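Local coordinates for putative cytoplasmic protein (Salmonella enterica subsp. enterica serovar Typhimurium, PDB 4J32) that probably cleaves peptidoglycan as Tae4, a papain-like NlpC/P60 effector of the type VI secretion system, and is bound here by its immunity protein Tai4, at residues R60-L65 / F70-N75; A79-A84 / Y89-N94; D98-T103 / K123-V128; L109-N112 / S117-I120. All blocks are in the same frame, centred on the assembly; numbering follows the deposited sequence.

Contact 1 (R60-L65 / F70-N75); sequences RMSYVL and FPIARN
Ser62 and Leu65, in the middle and C-terminal part of helix 57-67, meet the loop that turns back from the end of that helix towards strand 80-82. The turn is closed by one backbone hydrogen bond, Phe70 N to Leu65 O, at 3.0 Å. It is bent at the hydrogen (140°), while the donor is slightly tilted from the carbonyl plane. The same turn brings Phe70 O to 3.3 Å from Leu65 CB, so backbone packs on side chain beside the bond. Phe70 CB rests near Leu65 O, but the ring leads off towards Asn15 and Pro17. The helix faces helix 19-28 with Val64 and helix 93-103 with Met61 and Leu65, consistent with the central helix of a papain-like fold. Two residues beyond the bond, Ile72 points back at the helix. Its CG1 lies beside the backbone N (chi1 -66°) and the chain runs on extended, which carries Ile72 CD1 to 3.3 Å from Ser62 OG and 3.6 Å from Ser62 CB. Ser62 OG is satisfied elsewhere, by Pro58 O and Ile90 N; the Ile72 methyl is an apolar neighbour of this oxygen and takes no part in its bonding. Further back, Ile72 CG1 lies 4.1 Å from Leu65 CD1, the two side chains crossing at a slant. Both also touch Tyr99. Pro71, between Phe70 and Ile72, borders a bound 2-ethoxyethanol molecule, probably from the crystallisation liquor.

Contact 2 (A79-A84 / Y89-N94); sequences AKVSGA and YIYRVN
Val81 and Tyr89 form the antiparallel hydrogen-bonded pair of the short beta hairpin 80-82/88-90: Val81 N gives to Tyr89 O at 3.0 Å, and Tyr89 N returns to Val81 O at 2.9 Å. Val81 O also lies in the plane of the Tyr89 ring, at its edge. Two residues after Tyr89, Tyr91 turns back alongside the first arm. Its CG sits between the backbone N and the carbonyl carbon (chi1 57°), which swings the ring from CB towards Ala79-Val81. Tyr91 CD2 then reaches Lys80 CA, and Tyr91 CE2 lies 3.6 Å from Lys80 N and 4.0 Å from Val81 CG1. Tyr91 CZ rests 3.5 Å from Ala79 CB, and Tyr91 OH ends 3.3 Å from Ala79 CB. On the far edge, Tyr91 CE1 lies over the centre of one face of the Arg92 guanidinium. Water 1 hovers over the Tyr91 ring centre while joining Ala79 O (2.7 Å) to Arg92 N (2.9 Å), tying the start of one arm to the N-cap of helix 93-103. The Tyr91 ring stacks on Phe53 and touches Val51 of the Tai4 chain, whose Leu44 O and Gln49 O bind the Arg92 guanidinium. The hairpin packs against helix 42-49 through Val81 and Tyr89, helix 57-67 through Tyr89 and helix 93-103 through Ile90.

Contact 3 (D98-T103 / K123-V128); sequences DYLTHT and KGIIVV
Leu100 has CG beside its backbone N (chi1 -63°) and is extended beyond it, which sends CD1 out from helix 93-103 towards the sheet. Ile125 answers with its branch methyl: CG1 lies beside the backbone N (chi1 -61°), leaving CG2 anti to that nitrogen and turned to the helix. Leu100 CD1 and Ile125 CG2 meet at 4.0 Å, and the two side chains cross obliquely. Leu100 CD1 also lies 4.5 Å from Val127 CG2, so a single methyl spans two residues on the same face of strand 124-131, with Ile126 between them pointing away. This is helix-on-sheet packing, in keeping with the papain-like fold, where helices cover one face of an antiparallel sheet. Strand 124-131 lies between strands 164-172 and 138-143, and Trp171 and Val140 from those neighbours flank Leu100. Met61 of helix 57-67 covers Ile125 from another direction.

Towards its C-terminal end the helix backbone also accepts bonds from its own side chains. His102 ND1 donates to Asp98 O at 2.9 Å with a nearly straight bond (161°), the oxygen lying close to the imidazole plane, while His102 N reaches the same oxygen from the opposite face of the carbonyl. Thr103 OG1 gives to Tyr99 O at 3.0 Å from above the carbonyl plane, and Thr103 CG2 lies 3.7 Å over the centre of the Tyr99 ring.

Contact 4 (L109-N112 / S117-I120); sequences LIVN and SDFI
Leu109 and Val111 of strand 109-112, an outermost strand, within this chain, of the four-stranded antiparallel sheet, pack on the end of a 3-10 segment, residues 117-119, that follows in the chain. The tight part is the buried Phe119 ring. Its CG lies beside the backbone N (chi1 -64°), which carries the ring across to the strand, where two aliphatic side chains meet its CD1-CE1-CZ atoms in turn. Leu109 CD1 comes to 3.7 Å from Phe119 CD1, and farther along the ring Val111 CG2 lies 3.6 Å from Phe119 CZ. Both methyls approach at a slant, and Val111 and Phe119 run past each other in opposite senses. Leu109 CD1 also touches Asp118 O at 3.7 Å. Leu170 of strand 164-172 adds to the packing on both Leu109 and Phe119, and Phe119 O takes a hydrogen bond from Trp143 NE1.

The Asp118 side is less enclosed: Asp118 and Val111 are partly exposed, and no hydrogen bond joins the two segments. Here Asp118 turns its carboxylate to the strand; Asp118 OD2 is hydrogen-bonded to Lys115 N in the intervening loop and rests 3.4 Å from Val111 CG1.

In the fold
Along the chain, contact 1 comes first, closing the turn where helix 57-67 gives way to a loop. Contact 2 follows in series, closing the hairpin 80-82/88-90 before helix 93-103 begins; it touches contact 1 directly, with their centres about 8 Å apart. Contact 3 uses the later part of that helix and spans the longest loop, to strand 124-131, and contact 4 is nested inside it. The helix-rich side, with contact 1 and the hairpin of contact 2, meets the sheet through contact 3, while contact 4 lies beyond, on the sheet face reached by Ile126, which packs on Phe119. Contacts 2 and 4 are about 28 Å apart between centres, on opposite sides of the chain's centre.

Contact 1 (R60-L65 / F70-N75)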
loop_
_atom_site.group_PDB
_atom_site.type_symbol
_atom_site.label_atom_id
_atom_site.label_comp_id
_atom_site.label_asym_id
_atom_site.label_seq_id
_atom_site.Cartn_x
_atom_site.Cartn_y
_atom_site.Cartn_z
ATOM N N ARG A 60 3.616 -28.787 -1.335
ATOM C CA ARG A 60 4.607 -29.871 -1.257
ATOM C C ARG A 60 4.007 -31.143 -0.642
ATOM O O ARG A 60 4.258 -32.245 -1.130
ATOM C CB ARG A 60 5.856 -29.461 -0.484
ATOM C CG ARG A 60 6.628 -28.239 -1.031
ATOM C CD ARG A 60 7.907 -28.040 -0.209
ATOM N NE ARG A 60 8.647 -26.857 -0.645
ATOM C CZ ARG A 60 8.740 -25.734 0.058
ATOM N NH1 ARG A 60 8.157 -25.617 1.261
ATOM N NH2 ARG A 60 9.413 -24.712 -0.442
ATOM N N MET A 61 3.222 -30.992 0.418
ATOM C CA MET A 61 2.551 -32.135 1.044
ATOM C C MET A 61 1.566 -32.804 0.073
ATOM O O MET A 61 1.461 -34.033 0.018
ATOM C CB MET A 61 1.876 -31.703 2.347
ATOM C CG MET A 61 2.861 -31.529 3.517
ATOM S SD MET A 61 3.875 -32.992 3.835
ATOM C CE MET A 61 2.604 -34.216 4.210
ATOM N N SER A 62 0.861 -31.990 -0.715
ATOM C CA SER A 62 -0.017 -32.542 -1.750
ATOM C C SER A 62 0.771 -33.371 -2.777
ATOM O O SER A 62 0.353 -34.463 -3.178
ATOM C CB SER A 62 -0.787 -31.419 -2.458
ATOM O OG SER A 62 -1.661 -30.766 -1.548
ATOM N N TYR A 63 1.906 -32.835 -3.208
ATOM C CA TYR A 63 2.780 -33.560 -4.126
ATOM C C TYR A 63 3.173 -34.931 -3.537
ATOM O O TYR A 63 3.080 -35.949 -4.223
ATOM C CB TYR A 63 4.016 -32.712 -4.450
ATOM C CG TYR A 63 4.969 -33.346 -5.450
ATOM C CD1 TYR A 63 4.845 -33.082 -6.816
ATOM C CD2 TYR A 63 6.015 -34.176 -5.020
ATOM C CE1 TYR A 63 5.732 -33.642 -7.734
ATOM C CE2 TYR A 63 6.912 -34.752 -5.935
ATOM C CZ TYR A 63 6.760 -34.483 -7.284
ATOM O OH TYR A 63 7.632 -35.015 -8.216
ATOM N N VAL A 64 3.591 -34.953 -2.272
ATOM C CA VAL A 64 3.928 -36.210 -1.577
ATOM C C VAL A 64 2.783 -37.224 -1.664
ATOM O O VAL A 64 2.979 -38.389 -2.040
ATOM C CB VAL A 64 4.296 -35.932 -0.085
ATOM C CG1 VAL A 64 4.324 -37.250 0.758
ATOM C CG2 VAL A 64 5.623 -35.157 0.010
ATOM N N LEU A 65 1.583 -36.790 -1.308
ATOM C CA LEU A 65 0.429 -37.702 -1.327
ATOM C C LEU A 65 0.133 -38.192 -2.754
ATOM O O LEU A 65 -0.075 -39.396 -2.997
ATOM C CB LEU A 65 -0.797 -37.008 -0.725
ATOM C CG LEU A 65 -0.622 -36.625 0.763
ATOM C CD1 LEU A 65 -1.695 -35.625 1.160
ATOM C CD2 LEU A 65 -0.676 -37.872 1.649
ATOM N N PHE A 70 -1.332 -42.107 -2.813
ATOM C CA PHE A 70 -2.435 -41.668 -1.926
ATOM C C PHE A 70 -2.973 -40.304 -2.363
ATOM O O PHE A 70 -2.974 -39.356 -1.571
ATOM C CB PHE A 70 -1.990 -41.687 -0.449
ATOM C CG PHE A 70 -1.615 -43.050 0.016
ATOM C CD1 PHE A 70 -2.554 -43.859 0.641
ATOM C CD2 PHE A 70 -0.344 -43.571 -0.251
ATOM C CE1 PHE A 70 -2.222 -45.157 1.034
ATOM C CE2 PHE A 70 -0.010 -44.876 0.129
ATOM C CZ PHE A 70 -0.941 -45.665 0.758
ATOM N N PRO A 71 -3.450 -40.216 -3.621
ATOM C CA PRO A 71 -3.794 -38.921 -4.203
ATOM C C PRO A 71 -4.982 -38.282 -3.493
ATOM O O PRO A 71 -5.879 -38.977 -2.982
ATOM C CB PRO A 71 -4.148 -39.260 -5.653
ATOM C CG PRO A 71 -4.623 -40.691 -5.582
ATOM C CD PRO A 71 -3.749 -41.326 -4.545
ATOM N N ILE A 72 -4.949 -36.960 -3.449
ATOM C CA ILE A 72 -6.064 -36.153 -2.951
ATOM C C ILE A 72 -7.236 -36.267 -3.920
ATOM O O ILE A 72 -7.104 -35.966 -5.118
ATOM C CB ILE A 72 -5.611 -34.679 -2.775
ATOM C CG1 ILE A 72 -4.543 -34.603 -1.659
ATOM C CG2 ILE A 72 -6.800 -33.750 -2.457
ATOM C CD1 ILE A 72 -3.768 -33.279 -1.636
ATOM N N ALA A 73 -8.379 -36.711 -3.410
ATOM C CA ALA A 73 -9.550 -36.946 -4.258
ATOM C C ALA A 73 -10.068 -35.615 -4.796
ATOM O O ALA A 73 -10.009 -34.599 -4.093
ATOM C CB ALA A 73 -10.643 -37.668 -3.478
ATOM N N ARG A 74 -10.567 -35.628 -6.031
ATOM C CA ARG A 74 -11.152 -34.435 -6.646
ATOM C C ARG A 74 -12.218 -33.806 -5.739
ATOM O O ARG A 74 -12.272 -32.579 -5.563
ATOM C CB ARG A 74 -11.772 -34.785 -7.999
ATOM C CG ARG A 74 -12.295 -33.574 -8.751
ATOM C CD ARG A 74 -13.349 -33.939 -9.781
ATOM N NE ARG A 74 -14.599 -34.418 -9.183
ATOM C CZ ARG A 74 -15.560 -33.633 -8.700
ATOM N NH1 ARG A 74 -15.432 -32.315 -8.713
ATOM N NH2 ARG A 74 -16.653 -34.174 -8.190
ATOM N N ASN A 75 -13.065 -34.648 -5.156
ATOM C CA ASN A 75 -14.175 -34.127 -4.366
ATOM C C ASN A 75 -13.934 -33.984 -2.858
ATOM O O ASN A 75 -14.879 -33.808 -2.095
ATOM C CB ASN A 75 -15.438 -34.937 -4.646
ATOM C CG ASN A 75 -15.381 -36.317 -4.048
ATOM O OD1 ASN A 75 -14.326 -36.758 -3.569
ATOM N ND2 ASN A 75 -16.510 -37.010 -4.060
#

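Contact 2 (A79-A84 / Y89-N94)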
loop_
_atom_site.group_PDB
_atom_site.type_symbol
_atom_site.label_atom_id
_atom_site.label_comp_id
_atom_site.label_asym_id
_atom_site.label_seq_id
_atom_site.Cartn_x
_atom_site.Cartn_y
_atom_site.Cartn_z
ATOM N N ALA A 79 -10.163 -26.576 -0.695
ATOM C CA ALA A 79 -9.779 -25.836 -1.887
ATOM C C ALA A 79 -8.514 -26.453 -2.501
ATOM O O ALA A 79 -7.548 -26.744 -1.796
ATOM C CB ALA A 79 -9.572 -24.347 -1.550
ATOM N N LYS A 80 -8.523 -26.683 -3.813
ATOM C CA LYS A 80 -7.377 -27.312 -4.467
ATOM C C LYS A 80 -7.355 -26.906 -5.934
ATOM O O LYS A 80 -8.376 -26.489 -6.480
ATOM C CB LYS A 80 -7.469 -28.843 -4.363
ATOM C CG LYS A 80 -8.660 -29.439 -5.126
ATOM C CD LYS A 80 -8.927 -30.918 -4.752
ATOM C CE LYS A 80 -9.778 -31.066 -3.499
ATOM N NZ LYS A 80 -11.192 -30.623 -3.738
ATOM N N VAL A 81 -6.173 -26.999 -6.534
ATOM C CA VAL A 81 -6.028 -26.747 -7.968
ATOM C C VAL A 81 -5.255 -27.894 -8.593
ATOM O O VAL A 81 -4.436 -28.545 -7.933
ATOM C CB VAL A 81 -5.326 -25.398 -8.283
ATOM C CG1 VAL A 81 -6.117 -24.213 -7.727
ATOM C CG2 VAL A 81 -3.926 -25.363 -7.709
ATOM N N SER A 82 -5.468 -28.106 -9.888
ATOM C CA SER A 82 -4.807 -29.212 -10.560
ATOM C C SER A 82 -3.372 -28.865 -10.995
ATOM O O SER A 82 -3.049 -27.686 -11.239
ATOM C CB SER A 82 -5.644 -29.702 -11.733
ATOM O OG SER A 82 -5.927 -28.654 -12.639
ATOM N N GLY A 83 -2.510 -29.884 -11.034
ATOM C CA GLY A 83 -1.200 -29.777 -11.686
ATOM C C GLY A 83 -1.240 -30.200 -13.159
ATOM O O GLY A 83 -2.292 -30.610 -13.688
ATOM N N ALA A 84 -0.091 -30.114 -13.829
ATOM C CA ALA A 84 0.027 -30.633 -15.213
ATOM C C ALA A 84 -0.258 -32.148 -15.276
ATOM O O ALA A 84 -0.659 -32.661 -16.313
ATOM C CB ALA A 84 1.401 -30.321 -15.784
ATOM N N TYR A 89 -3.980 -30.375 -5.790
ATOM C CA TYR A 89 -3.034 -29.789 -4.846
ATOM C C TYR A 89 -3.735 -28.789 -3.964
ATOM O O TYR A 89 -4.231 -27.761 -4.444
ATOM C CB TYR A 89 -1.880 -29.119 -5.623
ATOM C CG TYR A 89 -1.052 -30.130 -6.381
ATOM C CD1 TYR A 89 0.123 -30.638 -5.831
ATOM C CD2 TYR A 89 -1.477 -30.629 -7.628
ATOM C CE1 TYR A 89 0.871 -31.608 -6.500
ATOM C CE2 TYR A 89 -0.735 -31.603 -8.307
ATOM C CZ TYR A 89 0.441 -32.076 -7.730
ATOM O OH TYR A 89 1.171 -33.032 -8.370
ATOM N N ILE A 90 -3.799 -29.117 -2.671
ATOM C CA ILE A 90 -4.349 -28.240 -1.642
ATOM C C ILE A 90 -3.375 -27.094 -1.376
ATOM O O ILE A 90 -2.165 -27.312 -1.287
ATOM C CB ILE A 90 -4.658 -29.070 -0.360
ATOM C CG1 ILE A 90 -5.897 -29.960 -0.601
ATOM C CG2 ILE A 90 -4.801 -28.154 0.911
ATOM C CD1 ILE A 90 -6.152 -30.998 0.556
ATOM N N TYR A 91 -3.893 -25.875 -1.256
ATOM C CA TYR A 91 -3.018 -24.700 -1.196
ATOM C C TYR A 91 -3.092 -23.906 0.111
ATOM O O TYR A 91 -2.378 -22.904 0.280
ATOM C CB TYR A 91 -3.203 -23.809 -2.435
ATOM C CG TYR A 91 -4.626 -23.306 -2.681
ATOM C CD1 TYR A 91 -5.093 -22.167 -2.043
ATOM C CD2 TYR A 91 -5.489 -23.973 -3.561
ATOM C CE1 TYR A 91 -6.388 -21.673 -2.276
ATOM C CE2 TYR A 91 -6.779 -23.484 -3.812
ATOM C CZ TYR A 91 -7.212 -22.322 -3.180
ATOM O OH TYR A 91 -8.480 -21.828 -3.375
ATOM N N ARG A 92 -3.958 -24.344 1.022
ATOM C CA ARG A 92 -4.044 -23.764 2.368
ATOM C C ARG A 92 -3.502 -24.734 3.418
ATOM O O ARG A 92 -3.845 -25.927 3.431
ATOM C CB ARG A 92 -5.485 -23.377 2.716
ATOM C CG ARG A 92 -6.018 -22.250 1.836
ATOM C CD ARG A 92 -7.475 -21.872 2.202
ATOM N NE ARG A 92 -7.803 -20.590 1.579
ATOM C CZ ARG A 92 -8.772 -20.375 0.683
ATOM N NH1 ARG A 92 -9.593 -21.364 0.316
ATOM N NH2 ARG A 92 -8.944 -19.151 0.179
ATOM N N VAL A 93 -2.677 -24.197 4.310
ATOM C CA VAL A 93 -2.131 -24.955 5.433
ATOM C C VAL A 93 -3.240 -25.551 6.291
ATOM O O VAL A 93 -3.214 -26.748 6.590
ATOM C CB VAL A 93 -1.194 -24.086 6.303
ATOM C CG1 VAL A 93 -0.734 -24.899 7.557
ATOM C CG2 VAL A 93 0.030 -23.673 5.446
ATOM N N ASN A 94 -4.234 -24.742 6.649
ATOM C CA ASN A 94 -5.314 -25.199 7.512
ATOM C C ASN A 94 -6.057 -26.380 6.857
ATOM O O ASN A 94 -6.487 -27.320 7.537
ATOM C CB ASN A 94 -6.273 -24.047 7.843
ATOM C CG ASN A 94 -5.823 -23.219 9.060
ATOM O OD1 ASN A 94 -4.953 -23.646 9.840
ATOM N ND2 ASN A 94 -6.455 -22.040 9.258
HETATM O O HOH W 1 -6.612 -25.392 0.340
#

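Contact 3 (D98-T103 / K123-V128)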
loop_
_atom_site.group_PDB
_atom_site.type_symbol
_atom_site.label_atom_id
_atom_site.label_comp_id
_atom_site.label_asym_id
_atom_site.label_seq_id
_atom_site.Cartn_x
_atom_site.Cartn_y
_atom_site.Cartn_z
ATOM N N ASP A 98 -6.391 -30.316 8.093
ATOM C CA ASP A 98 -7.700 -30.950 8.261
ATOM C C ASP A 98 -7.825 -32.192 7.386
ATOM O O ASP A 98 -8.402 -33.205 7.808
ATOM C CB ASP A 98 -8.824 -29.970 7.952
ATOM C CG ASP A 98 -9.024 -28.945 9.050
ATOM O OD1 ASP A 98 -8.753 -29.242 10.242
ATOM O OD2 ASP A 98 -9.472 -27.832 8.716
ATOM N N TYR A 99 -7.267 -32.114 6.170
ATOM C CA TYR A 99 -7.263 -33.251 5.237
ATOM C C TYR A 99 -6.591 -34.468 5.863
ATOM O O TYR A 99 -7.139 -35.589 5.848
ATOM C CB TYR A 99 -6.563 -32.883 3.907
ATOM C CG TYR A 99 -6.500 -34.055 2.931
ATOM C CD1 TYR A 99 -7.536 -34.288 2.012
ATOM C CD2 TYR A 99 -5.414 -34.951 2.947
ATOM C CE1 TYR A 99 -7.475 -35.392 1.102
ATOM C CE2 TYR A 99 -5.358 -36.052 2.064
ATOM C CZ TYR A 99 -6.380 -36.252 1.145
ATOM O OH TYR A 99 -6.306 -37.332 0.305
ATOM N N LEU A 100 -5.407 -34.250 6.428
ATOM C CA LEU A 100 -4.673 -35.348 7.073
ATOM C C LEU A 100 -5.426 -35.923 8.286
ATOM O O LEU A 100 -5.482 -37.130 8.445
ATOM C CB LEU A 100 -3.251 -34.906 7.446
ATOM C CG LEU A 100 -2.383 -34.531 6.228
ATOM C CD1 LEU A 100 -1.249 -33.649 6.684
ATOM C CD2 LEU A 100 -1.878 -35.748 5.485
ATOM N N THR A 101 -6.043 -35.054 9.083
ATOM C CA THR A 101 -6.830 -35.471 10.253
ATOM C C THR A 101 -7.929 -36.435 9.810
ATOM O O THR A 101 -8.233 -37.402 10.513
ATOM C CB THR A 101 -7.441 -34.243 10.976
ATOM O OG1 THR A 101 -6.382 -33.365 11.402
ATOM C CG2 THR A 101 -8.254 -34.669 12.181
ATOM N N HIS A 102 -8.491 -36.196 8.623
ATOM C CA HIS A 102 -9.640 -36.975 8.172
ATOM C C HIS A 102 -9.297 -38.178 7.302
ATOM O O HIS A 102 -10.168 -38.996 7.025
ATOM C CB HIS A 102 -10.677 -36.075 7.502
ATOM C CG HIS A 102 -11.431 -35.229 8.475
ATOM N ND1 HIS A 102 -11.018 -33.967 8.841
ATOM C CD2 HIS A 102 -12.544 -35.486 9.200
ATOM C CE1 HIS A 102 -11.861 -33.470 9.730
ATOM N NE2 HIS A 102 -12.792 -34.374 9.969
ATOM N N THR A 103 -8.036 -38.300 6.897
ATOM C CA THR A 103 -7.616 -39.388 6.014
ATOM C C THR A 103 -6.544 -40.305 6.612
ATOM O O THR A 103 -6.415 -41.460 6.186
ATOM C CB THR A 103 -7.097 -38.854 4.631
ATOM O OG1 THR A 103 -5.906 -38.089 4.838
ATOM C CG2 THR A 103 -8.142 -37.965 3.954
ATOM N N LYS A 123 9.348 -41.441 12.725
ATOM C CA LYS A 123 9.363 -40.725 11.436
ATOM C C LYS A 123 8.014 -40.746 10.726
ATOM O O LYS A 123 7.256 -41.722 10.843
ATOM C CB LYS A 123 10.472 -41.269 10.531
ATOM C CG LYS A 123 10.308 -42.720 10.078
ATOM C CD LYS A 123 11.544 -43.221 9.345
ATOM C CE LYS A 123 11.320 -44.643 8.790
ATOM N NZ LYS A 123 11.159 -45.679 9.862
ATOM N N GLY A 124 7.701 -39.662 10.018
ATOM C CA GLY A 124 6.462 -39.592 9.243
ATOM C C GLY A 124 6.012 -38.178 8.976
ATOM O O GLY A 124 6.837 -37.305 8.752
ATOM N N ILE A 125 4.701 -37.954 8.978
ATOM C CA ILE A 125 4.175 -36.636 8.668
ATOM C C ILE A 125 3.953 -35.890 9.988
ATOM O O ILE A 125 3.281 -36.409 10.888
ATOM C CB ILE A 125 2.836 -36.747 7.900
ATOM C CG1 ILE A 125 3.031 -37.484 6.561
ATOM C CG2 ILE A 125 2.213 -35.350 7.703
ATOM C CD1 ILE A 125 1.715 -37.889 5.900
ATOM N N ILE A 126 4.515 -34.688 10.098
ATOM C CA ILE A 126 4.389 -33.888 11.311
ATOM C C ILE A 126 3.581 -32.604 11.067
ATOM O O ILE A 126 3.754 -31.919 10.051
ATOM C CB ILE A 126 5.781 -33.577 11.954
ATOM C CG1 ILE A 126 5.623 -32.991 13.369
ATOM C CG2 ILE A 126 6.635 -32.664 11.054
ATOM C CD1 ILE A 126 6.812 -33.280 14.257
ATOM N N VAL A 127 2.689 -32.300 12.003
ATOM C CA VAL A 127 1.971 -31.039 12.008
ATOM C C VAL A 127 2.317 -30.329 13.295
ATOM O O VAL A 127 2.308 -30.946 14.362
ATOM C CB VAL A 127 0.419 -31.250 11.938
ATOM C CG1 VAL A 127 -0.347 -29.932 12.197
ATOM C CG2 VAL A 127 0.032 -31.836 10.574
ATOM N N VAL A 128 2.658 -29.040 13.196
ATOM C CA VAL A 128 2.813 -28.203 14.374
ATOM C C VAL A 128 1.869 -27.008 14.240
ATOM O O VAL A 128 1.863 -26.332 13.204
ATOM C CB VAL A 128 4.284 -27.743 14.553
ATOM C CG1 VAL A 128 4.467 -26.996 15.856
ATOM C CG2 VAL A 128 5.254 -28.941 14.472
#

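Contact 4 (L109-N112 / S117-I120)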
loop_
_atom_site.group_PDB
_atom_site.type_symbol
_atom_site.label_atom_id
_atom_site.label_comp_id
_atom_site.label_asym_id
_atom_site.label_seq_id
_atom_site.Cartn_x
_atom_site.Cartn_y
_atom_site.Cartn_z
ATOM N N LEU A 109 1.506 -39.825 17.791
ATOM C CA LEU A 109 2.006 -38.975 18.887
ATOM C C LEU A 109 1.294 -37.638 18.806
ATOM O O LEU A 109 1.183 -37.041 17.715
ATOM C CB LEU A 109 3.503 -38.681 18.706
ATOM C CG LEU A 109 4.653 -39.207 19.543
ATOM C CD1 LEU A 109 5.954 -38.547 19.090
ATOM C CD2 LEU A 109 4.395 -38.981 21.055
ATOM N N ILE A 110 0.797 -37.176 19.951
ATOM C CA ILE A 110 0.299 -35.811 20.113
ATOM C C ILE A 110 1.020 -35.217 21.317
ATOM O O ILE A 110 0.984 -35.794 22.406
ATOM C CB ILE A 110 -1.233 -35.743 20.326
ATOM C CG1 ILE A 110 -1.986 -36.477 19.189
ATOM C CG2 ILE A 110 -1.697 -34.274 20.440
ATOM C CD1 ILE A 110 -3.510 -36.629 19.463
ATOM N N VAL A 111 1.671 -34.064 21.116
ATOM C CA VAL A 111 2.514 -33.467 22.170
ATOM C C VAL A 111 2.133 -32.002 22.393
ATOM O O VAL A 111 2.216 -31.194 21.477
ATOM C CB VAL A 111 4.055 -33.566 21.806
ATOM C CG1 VAL A 111 4.938 -33.103 22.970
ATOM C CG2 VAL A 111 4.443 -34.967 21.348
ATOM N N ASN A 112 1.698 -31.674 23.611
ATOM C CA ASN A 112 1.428 -30.284 24.002
ATOM C C ASN A 112 2.757 -29.568 24.191
ATOM O O ASN A 112 3.710 -30.151 24.748
ATOM C CB ASN A 112 0.650 -30.269 25.337
ATOM C CG ASN A 112 -0.024 -28.941 25.603
ATOM O OD1 ASN A 112 -0.368 -28.209 24.669
ATOM N ND2 ASN A 112 -0.225 -28.630 26.864
ATOM N N SER A 117 12.956 -32.475 20.224
ATOM C CA SER A 117 13.437 -33.641 20.966
ATOM C C SER A 117 12.320 -34.655 21.297
ATOM O O SER A 117 12.591 -35.851 21.423
ATOM C CB SER A 117 14.212 -33.212 22.208
ATOM O OG SER A 117 13.374 -32.651 23.203
ATOM N N ASP A 118 11.074 -34.174 21.389
ATOM C CA ASP A 118 9.904 -35.027 21.688
ATOM C C ASP A 118 9.603 -36.019 20.557
ATOM O O ASP A 118 8.898 -37.012 20.759
ATOM C CB ASP A 118 8.660 -34.170 21.931
ATOM C CG ASP A 118 8.773 -33.304 23.174
ATOM O OD1 ASP A 118 9.369 -33.736 24.187
ATOM O OD2 ASP A 118 8.234 -32.188 23.146
ATOM N N PHE A 119 10.141 -35.752 19.370
ATOM C CA PHE A 119 9.812 -36.549 18.188
ATOM C C PHE A 119 10.958 -37.423 17.734
ATOM O O PHE A 119 10.861 -38.116 16.717
ATOM C CB PHE A 119 9.288 -35.649 17.055
ATOM C CG PHE A 119 8.005 -34.969 17.396
ATOM C CD1 PHE A 119 6.779 -35.577 17.118
ATOM C CD2 PHE A 119 8.016 -33.737 18.057
ATOM C CE1 PHE A 119 5.581 -34.947 17.470
ATOM C CE2 PHE A 119 6.826 -33.105 18.425
ATOM C CZ PHE A 119 5.604 -33.715 18.132
ATOM N N ILE A 120 12.042 -37.410 18.505
ATOM C CA ILE A 120 13.225 -38.206 18.167
ATOM C C ILE A 120 12.876 -39.693 18.044
ATOM O O ILE A 120 12.085 -40.217 18.827
ATOM C CB ILE A 120 14.370 -37.954 19.187
ATOM C CG1 ILE A 120 15.017 -36.585 18.930
ATOM C CG2 ILE A 120 15.441 -39.052 19.134
ATOM C CD1 ILE A 120 16.043 -36.173 20.042
#